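Local coordinates for conserved membrane protein (Chlamydia abortus, PDB 6GZU), which combines deubiquitinating and acetyltransferase activities as a CE-clan effector, inducing Golgi fragmentation, at residues E52-S64 / Q67-H80. Sequence-based numbering, arbitrary orientation.
With ZN (zinc ion), chain C.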
loop_
_atom_site.group_PDB
_atom_site.type_symbol
_atom_site.label_atom_id
_atom_site.label_comp_id
_atom_site.label_asym_id
_atom_site.label_seq_id
_atom_site.Cartn_x
_atom_site.Cartn_y
_atom_site.Cartn_z
ATOM N N GLU A 52 -4.659 -0.319 9.652
ATOM C CA GLU A 52 -5.688 -1.335 9.849
ATOM C C GLU A 52 -7.076 -0.737 9.541
ATOM O O GLU A 52 -7.912 -1.372 8.861
ATOM C CB GLU A 52 -5.647 -1.912 11.259
ATOM C CG GLU A 52 -6.822 -2.855 11.530
ATOM C CD GLU A 52 -6.764 -3.414 12.912
ATOM O OE1 GLU A 52 -6.299 -2.729 13.867
ATOM O OE2 GLU A 52 -7.190 -4.565 13.086
ATOM N N ARG A 53 -7.342 0.458 10.079
ATOM C CA ARG A 53 -8.645 1.122 9.835
ATOM C C ARG A 53 -8.844 1.355 8.335
ATOM O O ARG A 53 -9.956 1.149 7.804
ATOM C CB ARG A 53 -8.751 2.429 10.644
ATOM C CG ARG A 53 -10.019 3.245 10.468
ATOM C CD ARG A 53 -11.226 2.566 11.031
ATOM N NE ARG A 53 -11.103 2.322 12.472
ATOM C CZ ARG A 53 -11.474 3.174 13.435
ATOM N NH1 ARG A 53 -11.996 4.371 13.133
ATOM N NH2 ARG A 53 -11.316 2.821 14.715
ATOM N N ALA A 54 -7.792 1.741 7.612
ATOM C CA ALA A 54 -7.911 1.967 6.177
ATOM C C ALA A 54 -8.279 0.697 5.417
ATOM O O ALA A 54 -9.192 0.681 4.546
ATOM C CB ALA A 54 -6.620 2.594 5.605
ATOM N N VAL A 55 -7.603 -0.394 5.742
ATOM C CA VAL A 55 -7.905 -1.677 5.126
ATOM C C VAL A 55 -9.330 -2.113 5.426
ATOM O O VAL A 55 -10.067 -2.538 4.509
ATOM C CB VAL A 55 -6.899 -2.743 5.649
ATOM C CG1 VAL A 55 -7.347 -4.143 5.231
ATOM C CG2 VAL A 55 -5.475 -2.454 5.144
ATOM N N LEU A 56 -9.729 -2.066 6.696
ATOM C CA LEU A 56 -11.090 -2.470 7.044
ATOM C C LEU A 56 -12.135 -1.625 6.348
ATOM O O LEU A 56 -13.117 -2.165 5.814
ATOM C CB LEU A 56 -11.316 -2.423 8.551
ATOM C CG LEU A 56 -10.436 -3.373 9.349
ATOM C CD1 LEU A 56 -10.535 -3.126 10.880
ATOM C CD2 LEU A 56 -10.871 -4.805 9.038
ATOM N N LYS A 57 -11.927 -0.314 6.266
ATOM C CA LYS A 57 -12.912 0.531 5.557
ATOM C C LYS A 57 -12.928 0.186 4.069
ATOM O O LYS A 57 -14.000 0.120 3.451
ATOM C CB LYS A 57 -12.622 2.029 5.739
ATOM C CG LYS A 57 -12.987 2.567 7.144
ATOM C CD LYS A 57 -12.514 4.015 7.332
ATOM C CE LYS A 57 -13.234 4.955 6.351
ATOM N NZ LYS A 57 -14.733 4.871 6.478
ATOM N N ASP A 58 -11.764 -0.070 3.468
ATOM C CA ASP A 58 -11.766 -0.344 2.015
ATOM C C ASP A 58 -12.421 -1.680 1.667
ATOM O O ASP A 58 -12.959 -1.841 0.579
ATOM C CB ASP A 58 -10.337 -0.269 1.447
ATOM C CG ASP A 58 -9.831 1.127 1.374
ATOM O OD1 ASP A 58 -10.668 2.032 1.202
ATOM O OD2 ASP A 58 -8.623 1.345 1.442
ATOM N N LEU A 59 -12.445 -2.616 2.625
ATOM C CA LEU A 59 -13.153 -3.892 2.439
ATOM C C LEU A 59 -14.574 -3.841 2.972
ATOM O O LEU A 59 -15.247 -4.888 3.073
ATOM C CB LEU A 59 -12.390 -5.017 3.162
ATOM C CG LEU A 59 -11.012 -5.226 2.508
ATOM C CD1 LEU A 59 -10.150 -6.158 3.414
ATOM C CD2 LEU A 59 -11.250 -5.823 1.166
ATOM N N HIS A 60 -15.058 -2.642 3.294
ATOM C CA HIS A 60 -16.422 -2.446 3.848
ATOM C C HIS A 60 -16.708 -3.231 5.112
ATOM O O HIS A 60 -17.848 -3.690 5.327
ATOM C CB HIS A 60 -17.470 -2.699 2.757
ATOM C CG HIS A 60 -17.135 -1.996 1.473
ATOM N ND1 HIS A 60 -16.520 -2.625 0.408
ATOM C CD2 HIS A 60 -17.246 -0.698 1.116
ATOM C CE1 HIS A 60 -16.339 -1.761 -0.582
ATOM N NE2 HIS A 60 -16.775 -0.583 -0.180
ATOM N N LEU A 61 -15.674 -3.378 5.936
ATOM C CA LEU A 61 -15.747 -4.060 7.203
ATOM C C LEU A 61 -15.719 -3.114 8.385
ATOM O O LEU A 61 -15.536 -3.551 9.519
ATOM C CB LEU A 61 -14.594 -5.044 7.315
ATOM C CG LEU A 61 -14.729 -6.236 6.358
ATOM C CD1 LEU A 61 -13.427 -6.989 6.306
ATOM C CD2 LEU A 61 -15.839 -7.135 6.784
ATOM N N TYR A 62 -15.977 -1.833 8.179
ATOM C CA TYR A 62 -15.939 -0.923 9.317
ATOM C C TYR A 62 -17.185 -0.048 9.381
ATOM O O TYR A 62 -17.540 0.587 8.401
ATOM C CB TYR A 62 -14.664 -0.063 9.282
ATOM C CG TYR A 62 -14.554 0.704 10.558
ATOM C CD1 TYR A 62 -14.241 0.046 11.748
ATOM C CD2 TYR A 62 -14.861 2.060 10.607
ATOM C CE1 TYR A 62 -14.192 0.721 12.945
ATOM C CE2 TYR A 62 -14.822 2.746 11.800
ATOM C CZ TYR A 62 -14.490 2.068 12.968
ATOM O OH TYR A 62 -14.434 2.735 14.170
ATOM N N ASP A 63 -17.861 -0.017 10.527
ATOM C CA ASP A 63 -19.093 0.768 10.655
ATOM C C ASP A 63 -18.773 2.030 11.439
ATOM O O ASP A 63 -18.652 1.981 12.658
ATOM C CB ASP A 63 -20.179 -0.058 11.376
ATOM C CG ASP A 63 -21.473 0.728 11.625
ATOM O OD1 ASP A 63 -21.443 1.658 12.453
ATOM O OD2 ASP A 63 -22.528 0.400 11.025
ATOM N N SER A 64 -18.622 3.158 10.755
ATOM C CA SER A 64 -18.246 4.390 11.443
ATOM C C SER A 64 -19.321 4.900 12.414
ATOM O O SER A 64 -19.055 5.781 13.226
ATOM C CB SER A 64 -17.936 5.483 10.435
ATOM O OG SER A 64 -19.144 6.077 9.987
ATOM N N GLN A 67 -18.782 2.815 15.344
ATOM C CA GLN A 67 -17.342 2.678 15.443
ATOM C C GLN A 67 -17.080 1.223 15.784
ATOM O O GLN A 67 -16.647 0.899 16.891
ATOM C CB GLN A 67 -16.780 3.598 16.517
ATOM C CG GLN A 67 -16.623 5.023 16.046
ATOM C CD GLN A 67 -15.424 5.185 15.143
ATOM O OE1 GLN A 67 -15.520 5.748 14.044
ATOM N NE2 GLN A 67 -14.275 4.674 15.596
ATOM N N SER A 68 -17.395 0.340 14.842
ATOM C CA SER A 68 -17.169 -1.078 15.058
ATOM C C SER A 68 -16.724 -1.818 13.790
ATOM O O SER A 68 -17.122 -1.479 12.666
ATOM C CB SER A 68 -18.411 -1.728 15.649
ATOM O OG SER A 68 -19.528 -1.565 14.794
ATOM N N VAL A 69 -15.887 -2.828 14.004
ATOM C CA VAL A 69 -15.516 -3.781 12.985
ATOM C C VAL A 69 -16.698 -4.698 12.757
ATOM O O VAL A 69 -17.314 -5.201 13.707
ATOM C CB VAL A 69 -14.314 -4.644 13.434
ATOM C CG1 VAL A 69 -13.936 -5.680 12.362
ATOM C CG2 VAL A 69 -13.118 -3.755 13.825
ATOM N N LEU A 70 -16.980 -4.931 11.484
ATOM C CA LEU A 70 -18.019 -5.830 11.053
ATOM C C LEU A 70 -17.464 -7.243 10.808
ATOM O O LEU A 70 -16.280 -7.433 10.507
ATOM C CB LEU A 70 -18.651 -5.278 9.780
ATOM C CG LEU A 70 -19.181 -3.849 9.940
ATOM C CD1 LEU A 70 -19.777 -3.292 8.633
ATOM C CD2 LEU A 70 -20.220 -3.768 11.083
ATOM N N ASP A 71 -18.350 -8.223 10.948
ATOM C CA ASP A 71 -18.062 -9.640 10.711
ATOM C C ASP A 71 -18.192 -10.011 9.246
ATOM O O ASP A 71 -17.767 -11.078 8.816
ATOM C CB ASP A 71 -19.067 -10.482 11.495
ATOM C CG ASP A 71 -19.144 -10.078 12.955
ATOM O OD1 ASP A 71 -18.072 -10.023 13.617
ATOM O OD2 ASP A 71 -20.268 -9.796 13.433
ATOM N N HIS A 72 -18.798 -9.125 8.471
ATOM C CA HIS A 72 -18.978 -9.388 7.060
ATOM C C HIS A 72 -19.139 -8.044 6.410
ATOM O O HIS A 72 -19.538 -7.084 7.076
ATOM C CB HIS A 72 -20.176 -10.355 6.789
ATOM C CG HIS A 72 -21.537 -9.783 7.063
ATOM N ND1 HIS A 72 -22.182 -8.937 6.187
ATOM C CD2 HIS A 72 -22.396 -9.985 8.091
ATOM C CE1 HIS A 72 -23.375 -8.626 6.671
ATOM N NE2 HIS A 72 -23.533 -9.253 7.825
ATOM N N PRO A 73 -18.766 -7.948 5.129
ATOM C CA PRO A 73 -18.779 -6.649 4.474
ATOM C C PRO A 73 -20.191 -6.153 4.390
ATOM O O PRO A 73 -21.143 -6.934 4.314
ATOM C CB PRO A 73 -18.236 -6.958 3.086
ATOM C CG PRO A 73 -17.373 -8.135 3.314
ATOM C CD PRO A 73 -18.160 -8.969 4.261
ATOM N N ASP A 74 -20.314 -4.839 4.416
ATOM C CA ASP A 74 -21.597 -4.159 4.358
ATOM C C ASP A 74 -21.415 -3.021 3.368
ATOM O O ASP A 74 -20.781 -2.009 3.676
ATOM C CB ASP A 74 -21.956 -3.632 5.745
ATOM C CG ASP A 74 -23.232 -2.836 5.752
ATOM O OD1 ASP A 74 -23.897 -2.733 4.688
ATOM O OD2 ASP A 74 -23.598 -2.323 6.842
ATOM N N SER A 75 -21.956 -3.197 2.168
ATOM C CA SER A 75 -21.678 -2.265 1.078
ATOM C C SER A 75 -22.304 -0.895 1.306
ATOM O O SER A 75 -21.929 0.076 0.662
ATOM C CB SER A 75 -22.171 -2.845 -0.236
ATOM O OG SER A 75 -23.555 -3.091 -0.156
ATOM N N THR A 76 -23.256 -0.819 2.230
ATOM C CA THR A 76 -23.822 0.457 2.654
ATOM C C THR A 76 -22.816 1.297 3.466
ATOM O O THR A 76 -23.042 2.487 3.688
ATOM C CB THR A 76 -25.138 0.247 3.434
ATOM O OG1 THR A 76 -24.867 -0.212 4.768
ATOM C CG2 THR A 76 -25.963 -0.784 2.725
ATOM N N GLN A 77 -21.703 0.707 3.900
ATOM C CA GLN A 77 -20.681 1.496 4.593
ATOM C C GLN A 77 -19.670 2.089 3.648
ATOM O O GLN A 77 -18.714 2.721 4.077
ATOM C CB GLN A 77 -19.948 0.638 5.627
ATOM C CG GLN A 77 -20.901 -0.137 6.502
ATOM C CD GLN A 77 -21.642 0.733 7.495
ATOM O OE1 GLN A 77 -21.289 1.889 7.730
ATOM N NE2 GLN A 77 -22.663 0.166 8.105
ATOM N N CYS A 78 -19.870 1.885 2.356
ATOM C CA CYS A 78 -18.879 2.269 1.367
ATOM C C CYS A 78 -18.605 3.765 1.305
ATOM O O CYS A 78 -19.520 4.552 1.079
ATOM C CB CYS A 78 -19.365 1.793 0.015
ATOM S SG CYS A 78 -18.375 2.389 -1.274
ATOM N N HIS A 79 -17.338 4.158 1.431
ATOM C CA HIS A 79 -16.948 5.566 1.314
ATOM C C HIS A 79 -16.209 5.858 -0.019
ATOM O O HIS A 79 -15.593 6.947 -0.230
ATOM C CB HIS A 79 -16.107 5.969 2.530
ATOM C CG HIS A 79 -14.749 5.342 2.564
ATOM N ND1 HIS A 79 -14.528 4.012 2.269
ATOM C CD2 HIS A 79 -13.532 5.863 2.857
ATOM C CE1 HIS A 79 -13.232 3.751 2.351
ATOM N NE2 HIS A 79 -12.610 4.848 2.732
ATOM N N HIS A 80 -16.270 4.894 -0.938
ATOM C CA HIS A 80 -15.574 5.025 -2.227
ATOM C C HIS A 80 -16.304 5.704 -3.342
ATOM O O HIS A 80 -15.691 6.027 -4.360
ATOM C CB HIS A 80 -15.165 3.665 -2.760
ATOM C CG HIS A 80 -14.376 2.860 -1.785
ATOM N ND1 HIS A 80 -14.868 1.704 -1.213
ATOM C CD2 HIS A 80 -13.135 3.056 -1.273
ATOM C CE1 HIS A 80 -13.944 1.217 -0.391
ATOM N NE2 HIS A 80 -12.897 2.032 -0.394
HETATM ZN ZN ZN C . -16.720 0.881 -1.506
HETATM O O HOH W 1 -9.957 3.276 3.720
#
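With CG anti to its carbonyl carbon (chi1 -47°), His60 extends its ring toward residues 78-80, and His80, set the same way (chi1 -53°), comes from the opposite direction, so that His60 NE2 and His80 ND1 each bind zinc at 2.0 Å. Cys78 adds its SG, and Cys95 completes a Cys2His2 zinc site, which ties the end of helix 51-58 to the loop after the hairpin of strands 62-63 and 68-69. The two imidazole planes stand nearly perpendicular. The left-handed backbone conformation of His60, C-prime residue of a Schellman motif, ends the helix, with His60 N bonded to Lys57 O and Leu61 N to Leu56 O.

His80 also uses its second nitrogen: NE2 donates to Asp58 OD1 (2.7 Å, N-H...O angle 169°) on the anti side but well out of the carboxylate plane, with OD1 nearly in the plane of the ring. Together with the zinc bond, this second-shell contact holds the ring's rotation, and the carboxylate would be expected to make ND1 a somewhat better donor to zinc; Tyr103 holds the other oxygen of Asp58. Next to this, Lys57 crosses His79 at about a right angle and sets CE over one face, 3.8 Å from the ring centroid, a CH-pi contact suited to a long chain bent near its tip.

The hairpin is closed by Asp63 N to Ser68 O and by Ser68 N to Asp63 O, with a G1 beta bulge where Gln67 and Ser68 face Asp63. Beyond the pair, Leu70 N donates to Leu61 O (2.8 Å). Branched Leu61 fits the bend that follows: its CD2 lies 3.4 Å from His72 C and touches the Pro73 ring. There Asp74 N donates to the zinc ligand's own backbone, His60 O, at 2.9 Å.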